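Local atomic coordinates of replication initiator A family protein (Staphylococcus aureus CA-347, PDB entry 4PT7), a protein that probably initiates replication of staphylococcal multiresistance plasmids, assembling as a tetramer whose helix-turn-helix-type N-terminal region is expected to bind origin DNA. Residues 79-82 and 83-87; 64-67 and 68-72; 122-125 and 126-129; 20-23 and 24-28. All blocks are in the same frame, centred on the assembly; numbering follows the deposited sequence.

Interaction 1 lies on helix 79-91, and interaction 2 is the start of helix 68-74 with the loop leading into it. Their centres lie about 12 Å apart, and they touch where L82 CD1 meets N68 O at 3.7 Å; both also reach the second subunit. Interactions 3 and 4 form the other cluster, about 13 Å between centres. They are joined by salt bridges from K122 NZ to E27 OE2 (2.8 Å, though E27 is poorly ordered) and from K21 NZ to E127 OE2 (3.1 Å), and both touch the fourth subunit. The centres of interactions 2 and 3 are about 37 Å apart, on opposite sides of the chain's centre. A sulfate ion is bound at interaction 1, through K81.

Interaction 1 (79-82 and 83-87); sequences KEKL and TKIKK. With SO4 (sulfate ion), chain I.
The shortest polar bond between 79-82 and 83-87 runs from I85 N to K81 O, 2.8 Å, one of four consecutive i to i+4 backbone bonds that establish a regular alpha-helical turn. K86 N meets L82 O with an almost straight N-H...O angle of 175°, while T83 N to K79 O and K84 N to E80 O complete the run. The hydroxyl OG1 of T83 lies 3.1 Å from K79 O as well; chi1 of -58° sets it beside its own backbone N, facing that carbonyl, although its proton has another acceptor within reach.

K81 grips a sulfate ion, probably from the crystallisation liquor, with NZ 2.9 Å from sulfate O2 and a weak bond of 3.2 Å to sulfate O1. Its amine also forms a salt bridge with D35, and K81 of the third subunit bonds the same sulfate. K84, its chain bent at chi3 and chi4, reaches the anion by contact, CE lying 3.6 Å from sulfate O2. NZ of K81 and NZ of K84 are 4.5 Å apart, their charge probably offset by the sulfate and D35.

Farther out the packing is aliphatic. CD2 of L82 lies 3.4 Å from CD of K86, and CG of K81 approaches CD1 of I85 at 3.8 Å. L82 and I85 are buried against helices 68-74 and 34-52 respectively, whereas T83 and K84 are exposed. Helices 68-74 and 79-91, followed by the two-stranded antiparallel sheet, are consistent with a winged helix-turn-helix in which 79-91 is the recognition helix.

Interaction 2 (64-67 and 68-72); sequences FVYS and NEKLM
S67 turns its hydroxyl toward K70 through a chi1 of 60°, which puts OG between its own backbone N and carbonyl carbon. In Y66, chi1 of -72° holds CG anti to the carbonyl carbon and directs the ring toward the first turn of helix 68-74.

The result is an N-cap. S67 OG accepts a weak bond from K70 N at 3.4 Å, the capping geometry for a residue immediately before a helix. The same hydroxyl gives a second weak bond, to OE2 of E69 at 3.5 Å, helped by the bend of the E69 chain at chi2, which brings the carboxylate back toward the serine. The firmer link is in the backbone, where L71 N meets S67 O at 3.0 Å with an N-H...O angle of 173°, the first i to i+4 bond of the helix.

Beside the cap, Y66 straddles two residues of that turn. Its CB lies 3.9 Å from CG of L71, and its ring atom CD2 is 3.9 Å from CG of K70, an oblique approach of the lysine methylene. The tyrosine hydroxyl bonds to R46 of helix 34-52. L71 packs on L82 of helix 79-91 and on L108 of strand 107-110; it thus faces that helix and that strand, while Y66 and F64 turn to helix 34-52.

Interaction 3 (122-125 and 126-129); sequences KIEK and EEND
Backbone bonds carry the turn between 122-125 and 126-129: E126 N meets K122 O at 3.1 Å and E127 N meets I123 O at 3.2 Å, both i to i+4. The pattern then shortens, with a weak i to i+3 bond from N128 N to K125 O at 3.3 Å. A type I beta turn spans E126 to D129 as the chain leaves helical geometry.

Close packing sets the glutamate chains on backbone carbonyls and on the I123 methyl. In E127, chi1 of 44° swings CG between its backbone N and carbonyl carbon. This brings CG tightly against I123 O, 3.0 Å away, and lays CD 3.9 Å from the I123 methyl CG2. Likewise, CG of E126 lies 3.3 Å from K122 O.

Charged groups are the third kind. OE1 of E124 and OE1 of E127 approach to 3.6 Å, with their carboxylate planes 42° apart. E127 has two basic partners, R15 of the fourth subunit at OE1 and K21 of the same chain at OE2, which probably offset the negative charge of this pair. Separately, D129 makes salt bridges to K70 and R46 of the fourth subunit, so the chemistry ties this end of the chain to the subunit interface.

Interaction 4 (20-23 and 24-28); sequences PKVF and FTSEN
V22 and S26 form the tight side of this turn: the methyl CG2 of V22 touches CB of S26 at 3.4 Å. Chi1 of 65° on V22 leaves that methyl anti to the backbone N, where the serine reaches it. V22 O accepts twice, from S26 N at 3.0 Å and weakly from T25 N. K21 O takes F24 N at 2.8 Å, the donor standing well above the carbonyl plane, and the same oxygen lies at the edge of the F24 ring, near its plane. Within 20-23, CB of P20 sits 4.1 Å above the F23 ring plane, over its centre. T25 OG1, packed 3.4 Å from CA of V22, is buried with no polar partner in the model.

The loose side is marked by exposed E27 and N28, the former poorly ordered, and by a water that donates to F23 O (2.7 Å) and S26 O (2.9 Å); K37 also bonds F23 O. Across the subunit interface, F24 sets its ring edge-to-face with Y17 of the fourth subunit.

S26 OG accepts from N28 N at 3.1 Å, an ST turn, and N28 ND2 donates to it too. The arrangement is a short, weakly bonded helix leading from strand 16-20, whose pairing at P20 continues into an antiparallel sheet with the fourth subunit, to an ST turn.

Interaction 1 (79-82 and 83-87)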
loop_
_atom_site.group_PDB
_atom_site.type_symbol
_atom_site.label_atom_id
_atom_site.label_comp_id
_atom_site.label_asym_id
_atom_site.label_seq_id
_atom_site.Cartn_x
_atom_site.Cartn_y
_atom_site.Cartn_z
ATOM N N LYS B 79 -6.894 -1.900 -2.822
ATOM C CA LYS B 79 -7.693 -3.036 -3.284
ATOM C C LYS B 79 -6.869 -4.264 -3.610
ATOM O O LYS B 79 -7.233 -5.382 -3.225
ATOM C CB LYS B 79 -8.502 -2.650 -4.520
ATOM C CG LYS B 79 -9.977 -2.945 -4.402
ATOM C CD LYS B 79 -10.295 -4.410 -4.506
ATOM C CE LYS B 79 -11.781 -4.622 -4.206
ATOM N NZ LYS B 79 -12.238 -6.004 -4.430
ATOM N N GLU B 80 -5.782 -4.048 -4.345
ATOM C CA GLU B 80 -4.887 -5.123 -4.747
ATOM C C GLU B 80 -4.350 -5.882 -3.539
ATOM O O GLU B 80 -4.328 -7.111 -3.526
ATOM C CB GLU B 80 -3.691 -4.573 -5.529
ATOM C CG GLU B 80 -3.965 -4.161 -6.963
ATOM C CD GLU B 80 -4.306 -2.692 -7.111
ATOM O OE1 GLU B 80 -4.137 -2.167 -8.231
ATOM O OE2 GLU B 80 -4.743 -2.064 -6.123
ATOM N N LYS B 81 -3.889 -5.137 -2.542
ATOM C CA LYS B 81 -3.328 -5.723 -1.338
ATOM C C LYS B 81 -4.382 -6.548 -0.612
ATOM O O LYS B 81 -4.109 -7.669 -0.178
ATOM C CB LYS B 81 -2.808 -4.627 -0.402
ATOM C CG LYS B 81 -1.769 -5.124 0.595
ATOM C CD LYS B 81 -0.426 -5.277 -0.085
ATOM C CE LYS B 81 0.420 -6.307 0.602
ATOM N NZ LYS B 81 1.733 -6.456 -0.071
ATOM N N LEU B 82 -5.582 -5.989 -0.484
ATOM C CA LEU B 82 -6.671 -6.678 0.201
ATOM C C LEU B 82 -6.890 -8.060 -0.402
ATOM O O LEU B 82 -6.969 -9.058 0.319
ATOM C CB LEU B 82 -7.970 -5.876 0.091
ATOM C CG LEU B 82 -8.924 -5.828 1.293
ATOM C CD1 LEU B 82 -10.335 -5.597 0.776
ATOM C CD2 LEU B 82 -8.872 -7.110 2.108
ATOM N N THR B 83 -6.989 -8.103 -1.727
ATOM C CA THR B 83 -7.216 -9.340 -2.458
ATOM C C THR B 83 -6.097 -10.338 -2.186
ATOM O O THR B 83 -6.349 -11.506 -1.904
ATOM C CB THR B 83 -7.324 -9.039 -3.975
ATOM O OG1 THR B 83 -8.388 -8.104 -4.185
ATOM C CG2 THR B 83 -7.614 -10.303 -4.774
ATOM N N LYS B 84 -4.857 -9.878 -2.253
ATOM C CA LYS B 84 -3.731 -10.761 -2.002
ATOM C C LYS B 84 -3.699 -11.251 -0.543
ATOM O O LYS B 84 -3.406 -12.415 -0.287
ATOM C CB LYS B 84 -2.416 -10.063 -2.382
ATOM C CG LYS B 84 -1.164 -10.850 -1.981
ATOM C CD LYS B 84 0.080 -10.505 -2.813
ATOM C CE LYS B 84 0.451 -9.020 -2.780
ATOM N NZ LYS B 84 -0.436 -8.188 -3.641
ATOM N N ILE B 85 -4.017 -10.377 0.406
ATOM C CA ILE B 85 -4.012 -10.768 1.812
ATOM C C ILE B 85 -5.066 -11.836 2.082
ATOM O O ILE B 85 -4.755 -12.899 2.638
ATOM C CB ILE B 85 -4.213 -9.528 2.719
ATOM C CG1 ILE B 85 -2.929 -8.685 2.684
ATOM C CG2 ILE B 85 -4.530 -9.948 4.157
ATOM C CD1 ILE B 85 -3.019 -7.362 3.404
ATOM N N LYS B 86 -6.298 -11.562 1.665
ATOM C CA LYS B 86 -7.396 -12.504 1.838
ATOM C C LYS B 86 -7.063 -13.853 1.205
ATOM O O LYS B 86 -7.320 -14.909 1.790
ATOM C CB LYS B 86 -8.676 -11.945 1.210
ATOM C CG LYS B 86 -9.201 -10.693 1.905
ATOM C CD LYS B 86 -10.285 -9.984 1.080
ATOM C CE LYS B 86 -11.542 -10.802 0.929
ATOM N NZ LYS B 86 -12.543 -10.066 0.104
ATOM N N LYS B 87 -6.477 -13.810 0.014
ATOM C CA LYS B 87 -6.125 -15.030 -0.698
ATOM C C LYS B 87 -5.068 -15.813 0.076
ATOM O O LYS B 87 -5.165 -17.029 0.229
ATOM C CB LYS B 87 -5.596 -14.692 -2.096
ATOM C CG LYS B 87 -5.547 -15.879 -3.067
ATOM C CD LYS B 87 -6.960 -16.320 -3.470
ATOM C CE LYS B 87 -6.955 -17.267 -4.681
ATOM N NZ LYS B 87 -6.255 -18.566 -4.445
HETATM S S SO4 I . 3.118 -4.693 -2.715
HETATM O O1 SO4 I . 3.988 -4.762 -1.524
HETATM O O2 SO4 I . 2.390 -5.970 -2.860
HETATM O O3 SO4 I . 3.944 -4.459 -3.919
HETATM O O4 SO4 I . 2.155 -3.585 -2.546
#

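Interaction 2 (64-67 and 68-72)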
loop_
_atom_site.group_PDB
_atom_site.type_symbol
_atom_site.label_atom_id
_atom_site.label_comp_id
_atom_site.label_asym_id
_atom_site.label_seq_id
_atom_site.Cartn_x
_atom_site.Cartn_y
_atom_site.Cartn_z
ATOM N N PHE B 64 -16.834 -11.504 10.522
ATOM C CA PHE B 64 -16.787 -10.115 10.071
ATOM C C PHE B 64 -17.769 -9.903 8.926
ATOM O O PHE B 64 -17.968 -10.797 8.092
ATOM C CB PHE B 64 -15.387 -9.746 9.577
ATOM C CG PHE B 64 -14.339 -9.795 10.638
ATOM C CD1 PHE B 64 -13.273 -10.686 10.539
ATOM C CD2 PHE B 64 -14.401 -8.937 11.729
ATOM C CE1 PHE B 64 -12.280 -10.718 11.520
ATOM C CE2 PHE B 64 -13.414 -8.962 12.713
ATOM C CZ PHE B 64 -12.353 -9.854 12.607
ATOM N N VAL B 65 -18.371 -8.715 8.901
ATOM C CA VAL B 65 -19.324 -8.340 7.865
ATOM C C VAL B 65 -18.871 -6.993 7.317
ATOM O O VAL B 65 -19.687 -6.124 7.025
ATOM C CB VAL B 65 -20.748 -8.158 8.436
ATOM C CG1 VAL B 65 -21.754 -8.150 7.305
ATOM C CG2 VAL B 65 -21.061 -9.247 9.429
ATOM N N TYR B 66 -17.563 -6.817 7.196
ATOM C CA TYR B 66 -17.018 -5.559 6.703
ATOM C C TYR B 66 -16.953 -5.511 5.175
ATOM O O TYR B 66 -16.645 -6.513 4.517
ATOM C CB TYR B 66 -15.620 -5.336 7.286
ATOM C CG TYR B 66 -15.583 -4.993 8.765
ATOM C CD1 TYR B 66 -14.817 -5.748 9.656
ATOM C CD2 TYR B 66 -16.248 -3.876 9.260
ATOM C CE1 TYR B 66 -14.708 -5.394 10.994
ATOM C CE2 TYR B 66 -16.144 -3.511 10.609
ATOM C CZ TYR B 66 -15.370 -4.277 11.465
ATOM O OH TYR B 66 -15.246 -3.920 12.787
ATOM N N SER B 67 -17.253 -4.347 4.612
ATOM C CA SER B 67 -17.191 -4.185 3.162
ATOM C C SER B 67 -15.728 -4.034 2.784
ATOM O O SER B 67 -14.877 -3.807 3.651
ATOM C CB SER B 67 -17.968 -2.939 2.715
ATOM O OG SER B 67 -17.444 -1.761 3.302
ATOM N N ASN B 68 -15.436 -4.171 1.497
ATOM C CA ASN B 68 -14.073 -4.047 1.006
ATOM C C ASN B 68 -13.490 -2.674 1.326
ATOM O O ASN B 68 -12.299 -2.548 1.584
ATOM C CB ASN B 68 -14.045 -4.294 -0.499
ATOM C CG ASN B 68 -14.178 -5.764 -0.848
ATOM O OD1 ASN B 68 -14.496 -6.120 -1.984
ATOM N ND2 ASN B 68 -13.919 -6.627 0.124
ATOM N N GLU B 69 -14.336 -1.648 1.315
ATOM C CA GLU B 69 -13.889 -0.293 1.617
ATOM C C GLU B 69 -13.459 -0.215 3.080
ATOM O O GLU B 69 -12.473 0.441 3.415
ATOM C CB GLU B 69 -15.022 0.732 1.387
ATOM C CG GLU B 69 -15.406 1.010 -0.072
ATOM C CD GLU B 69 -16.423 0.032 -0.662
ATOM O OE1 GLU B 69 -16.840 0.264 -1.815
ATOM O OE2 GLU B 69 -16.806 -0.957 0.003
ATOM N N LYS B 70 -14.228 -0.867 3.950
ATOM C CA LYS B 70 -13.949 -0.866 5.385
ATOM C C LYS B 70 -12.661 -1.611 5.710
ATOM O O LYS B 70 -11.811 -1.105 6.427
ATOM C CB LYS B 70 -15.110 -1.499 6.160
ATOM C CG LYS B 70 -15.695 -0.601 7.238
ATOM C CD LYS B 70 -14.636 -0.063 8.182
ATOM C CE LYS B 70 -15.267 0.817 9.246
ATOM N NZ LYS B 70 -14.277 1.487 10.123
ATOM N N LEU B 71 -12.525 -2.818 5.170
ATOM C CA LEU B 71 -11.328 -3.626 5.386
ATOM C C LEU B 71 -10.086 -2.851 4.947
ATOM O O LEU B 71 -9.089 -2.815 5.669
ATOM C CB LEU B 71 -11.438 -4.952 4.618
ATOM C CG LEU B 71 -12.459 -5.958 5.164
ATOM C CD1 LEU B 71 -12.684 -7.095 4.166
ATOM C CD2 LEU B 71 -11.957 -6.497 6.503
ATOM N N MET B 72 -10.155 -2.220 3.775
ATOM C CA MET B 72 -9.028 -1.437 3.262
ATOM C C MET B 72 -8.632 -0.363 4.273
ATOM O O MET B 72 -7.454 -0.098 4.494
ATOM C CB MET B 72 -9.388 -0.795 1.914
ATOM C CG MET B 72 -9.227 -1.743 0.726
ATOM S SD MET B 72 -9.821 -1.044 -0.846
ATOM C CE MET B 72 -9.044 0.578 -0.812
#

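Interaction 3 (122-125 and 126-129)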
loop_
_atom_site.group_PDB
_atom_site.type_symbol
_atom_site.label_atom_id
_atom_site.label_comp_id
_atom_site.label_asym_id
_atom_site.label_seq_id
_atom_site.Cartn_x
_atom_site.Cartn_y
_atom_site.Cartn_z
ATOM N N LYS B 122 10.176 -26.253 18.229
ATOM C CA LYS B 122 10.876 -25.048 17.812
ATOM C C LYS B 122 10.609 -23.846 18.708
ATOM O O LYS B 122 11.536 -23.121 19.073
ATOM C CB LYS B 122 10.523 -24.692 16.365
ATOM C CG LYS B 122 11.135 -25.619 15.316
ATOM C CD LYS B 122 10.963 -25.030 13.913
ATOM C CE LYS B 122 11.626 -25.891 12.837
ATOM N NZ LYS B 122 11.453 -25.321 11.461
ATOM N N ILE B 123 9.348 -23.625 19.062
ATOM C CA ILE B 123 9.010 -22.477 19.894
ATOM C C ILE B 123 9.618 -22.585 21.292
ATOM O O ILE B 123 10.131 -21.608 21.832
ATOM C CB ILE B 123 7.482 -22.313 20.021
ATOM C CG1 ILE B 123 6.880 -21.956 18.659
ATOM C CG2 ILE B 123 7.160 -21.237 21.051
ATOM C CD1 ILE B 123 5.362 -22.019 18.623
ATOM N N GLU B 124 9.566 -23.780 21.870
ATOM C CA GLU B 124 10.110 -24.009 23.203
ATOM C C GLU B 124 11.609 -23.738 23.217
ATOM O O GLU B 124 12.122 -23.087 24.130
ATOM C CB GLU B 124 9.829 -25.455 23.644
ATOM C CG GLU B 124 10.201 -25.753 25.082
ATOM C CD GLU B 124 9.190 -25.208 26.090
ATOM O OE1 GLU B 124 8.762 -24.037 25.956
ATOM O OE2 GLU B 124 8.835 -25.957 27.029
ATOM N N LYS B 125 12.311 -24.219 22.193
ATOM C CA LYS B 125 13.747 -24.011 22.117
ATOM C C LYS B 125 14.124 -22.540 21.963
ATOM O O LYS B 125 15.112 -22.083 22.542
ATOM C CB LYS B 125 14.346 -24.817 20.964
ATOM C CG LYS B 125 15.864 -24.709 20.904
ATOM C CD LYS B 125 16.488 -25.739 19.975
ATOM C CE LYS B 125 16.221 -25.429 18.516
ATOM N NZ LYS B 125 16.922 -26.407 17.635
ATOM N N GLU B 126 13.348 -21.791 21.189
ATOM C CA GLU B 126 13.653 -20.378 20.999
ATOM C C GLU B 126 13.487 -19.550 22.265
ATOM O O GLU B 126 14.309 -18.687 22.555
ATOM C CB GLU B 126 12.783 -19.766 19.899
ATOM C CG GLU B 126 13.110 -20.231 18.493
ATOM C CD GLU B 126 12.425 -19.371 17.438
ATOM O OE1 GLU B 126 12.682 -18.144 17.412
ATOM O OE2 GLU B 126 11.628 -19.915 16.642
ATOM N N GLU B 127 12.430 -19.795 23.028
ATOM C CA GLU B 127 12.246 -18.996 24.224
ATOM C C GLU B 127 13.047 -19.506 25.423
ATOM O O GLU B 127 12.970 -18.950 26.516
ATOM C CB GLU B 127 10.746 -18.828 24.536
ATOM C CG GLU B 127 9.929 -20.072 24.394
ATOM C CD GLU B 127 8.416 -19.839 24.521
ATOM O OE1 GLU B 127 7.735 -20.766 25.021
ATOM O OE2 GLU B 127 7.909 -18.763 24.110
ATOM N N ASN B 128 13.840 -20.551 25.201
ATOM C CA ASN B 128 14.695 -21.089 26.252
ATOM C C ASN B 128 16.143 -20.999 25.804
ATOM O O ASN B 128 17.033 -21.635 26.374
ATOM C CB ASN B 128 14.331 -22.537 26.574
ATOM C CG ASN B 128 13.098 -22.631 27.443
ATOM O OD1 ASN B 128 11.974 -22.441 26.976
ATOM N ND2 ASN B 128 13.304 -22.891 28.728
ATOM N N ASP B 129 16.372 -20.185 24.780
ATOM C CA ASP B 129 17.707 -19.997 24.235
ATOM C C ASP B 129 18.552 -19.060 25.097
ATOM O O ASP B 129 18.890 -17.947 24.683
ATOM C CB ASP B 129 17.601 -19.465 22.800
ATOM C CG ASP B 129 18.959 -19.272 22.141
ATOM O OD1 ASP B 129 19.888 -20.047 22.453
ATOM O OD2 ASP B 129 19.088 -18.355 21.296
#

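Interaction 4 (20-23 and 24-28)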
loop_
_atom_site.group_PDB
_atom_site.type_symbol
_atom_site.label_atom_id
_atom_site.label_comp_id
_atom_site.label_asym_id
_atom_site.label_seq_id
_atom_site.Cartn_x
_atom_site.Cartn_y
_atom_site.Cartn_z
ATOM N N PRO B 20 0.767 -14.645 15.946
ATOM C CA PRO B 20 1.116 -15.977 16.445
ATOM C C PRO B 20 2.565 -16.321 16.100
ATOM O O PRO B 20 2.986 -16.172 14.948
ATOM C CB PRO B 20 0.128 -16.886 15.718
ATOM C CG PRO B 20 -1.078 -16.025 15.590
ATOM C CD PRO B 20 -0.497 -14.684 15.189
ATOM N N LYS B 21 3.319 -16.783 17.094
ATOM C CA LYS B 21 4.717 -17.156 16.896
ATOM C C LYS B 21 4.849 -18.284 15.881
ATOM O O LYS B 21 5.850 -18.381 15.168
ATOM C CB LYS B 21 5.354 -17.589 18.225
ATOM C CG LYS B 21 5.619 -16.447 19.210
ATOM C CD LYS B 21 6.603 -16.888 20.304
ATOM C CE LYS B 21 6.879 -15.762 21.275
ATOM N NZ LYS B 21 7.857 -16.161 22.341
ATOM N N VAL B 22 3.835 -19.136 15.817
ATOM C CA VAL B 22 3.849 -20.246 14.879
ATOM C C VAL B 22 4.006 -19.731 13.436
ATOM O O VAL B 22 4.448 -20.469 12.560
ATOM C CB VAL B 22 2.557 -21.103 15.035
ATOM C CG1 VAL B 22 1.341 -20.294 14.640
ATOM C CG2 VAL B 22 2.661 -22.381 14.218
ATOM N N PHE B 23 3.670 -18.464 13.188
ATOM C CA PHE B 23 3.805 -17.905 11.837
ATOM C C PHE B 23 5.275 -17.708 11.475
ATOM O O PHE B 23 5.603 -17.432 10.320
ATOM C CB PHE B 23 3.076 -16.542 11.700
ATOM C CG PHE B 23 1.565 -16.646 11.669
ATOM C CD1 PHE B 23 0.938 -17.886 11.725
ATOM C CD2 PHE B 23 0.777 -15.502 11.590
ATOM C CE1 PHE B 23 -0.462 -17.983 11.706
ATOM C CE2 PHE B 23 -0.616 -15.585 11.568
ATOM C CZ PHE B 23 -1.239 -16.826 11.627
ATOM N N PHE B 24 6.163 -17.842 12.452
ATOM C CA PHE B 24 7.583 -17.653 12.180
ATOM C C PHE B 24 8.405 -18.912 12.432
ATOM O O PHE B 24 9.614 -18.919 12.235
ATOM C CB PHE B 24 8.150 -16.509 13.027
ATOM C CG PHE B 24 7.427 -15.205 12.859
ATOM C CD1 PHE B 24 6.323 -14.899 13.647
ATOM C CD2 PHE B 24 7.864 -14.267 11.927
ATOM C CE1 PHE B 24 5.664 -13.670 13.515
ATOM C CE2 PHE B 24 7.214 -13.038 11.784
ATOM C CZ PHE B 24 6.112 -12.740 12.583
ATOM N N THR B 25 7.749 -19.978 12.867
ATOM C CA THR B 25 8.443 -21.233 13.134
ATOM C C THR B 25 7.926 -22.327 12.212
ATOM O O THR B 25 8.717 -23.014 11.558
ATOM C CB THR B 25 8.255 -21.684 14.603
ATOM O OG1 THR B 25 6.859 -21.853 14.883
ATOM C CG2 THR B 25 8.835 -20.641 15.557
ATOM N N SER B 26 6.602 -22.473 12.161
ATOM C CA SER B 26 5.939 -23.479 11.325
ATOM C C SER B 26 6.217 -23.243 9.847
ATOM O O SER B 26 6.085 -22.116 9.352
ATOM C CB SER B 26 4.421 -23.445 11.556
ATOM O OG SER B 26 3.736 -24.360 10.714
ATOM N N GLU B 27 6.602 -24.308 9.148
ATOM C CA GLU B 27 6.878 -24.210 7.727
ATOM C C GLU B 27 5.558 -24.229 6.971
ATOM O O GLU B 27 5.513 -23.989 5.761
ATOM C CB GLU B 27 7.765 -25.368 7.280
ATOM C CG GLU B 27 9.207 -24.968 6.984
ATOM C CD GLU B 27 9.900 -24.314 8.172
ATOM O OE1 GLU B 27 9.511 -23.187 8.557
ATOM O OE2 GLU B 27 10.836 -24.931 8.725
ATOM N N ASN B 28 4.480 -24.506 7.698
ATOM C CA ASN B 28 3.162 -24.535 7.092
ATOM C C ASN B 28 2.688 -23.124 6.800
ATOM O O ASN B 28 1.663 -22.932 6.145
ATOM C CB ASN B 28 2.172 -25.227 8.023
ATOM C CG ASN B 28 2.495 -26.684 8.215
ATOM O OD1 ASN B 28 2.383 -27.487 7.281
ATOM N ND2 ASN B 28 2.918 -27.041 9.425
HETATM O O HOH W 1 6.920 -19.356 8.967
#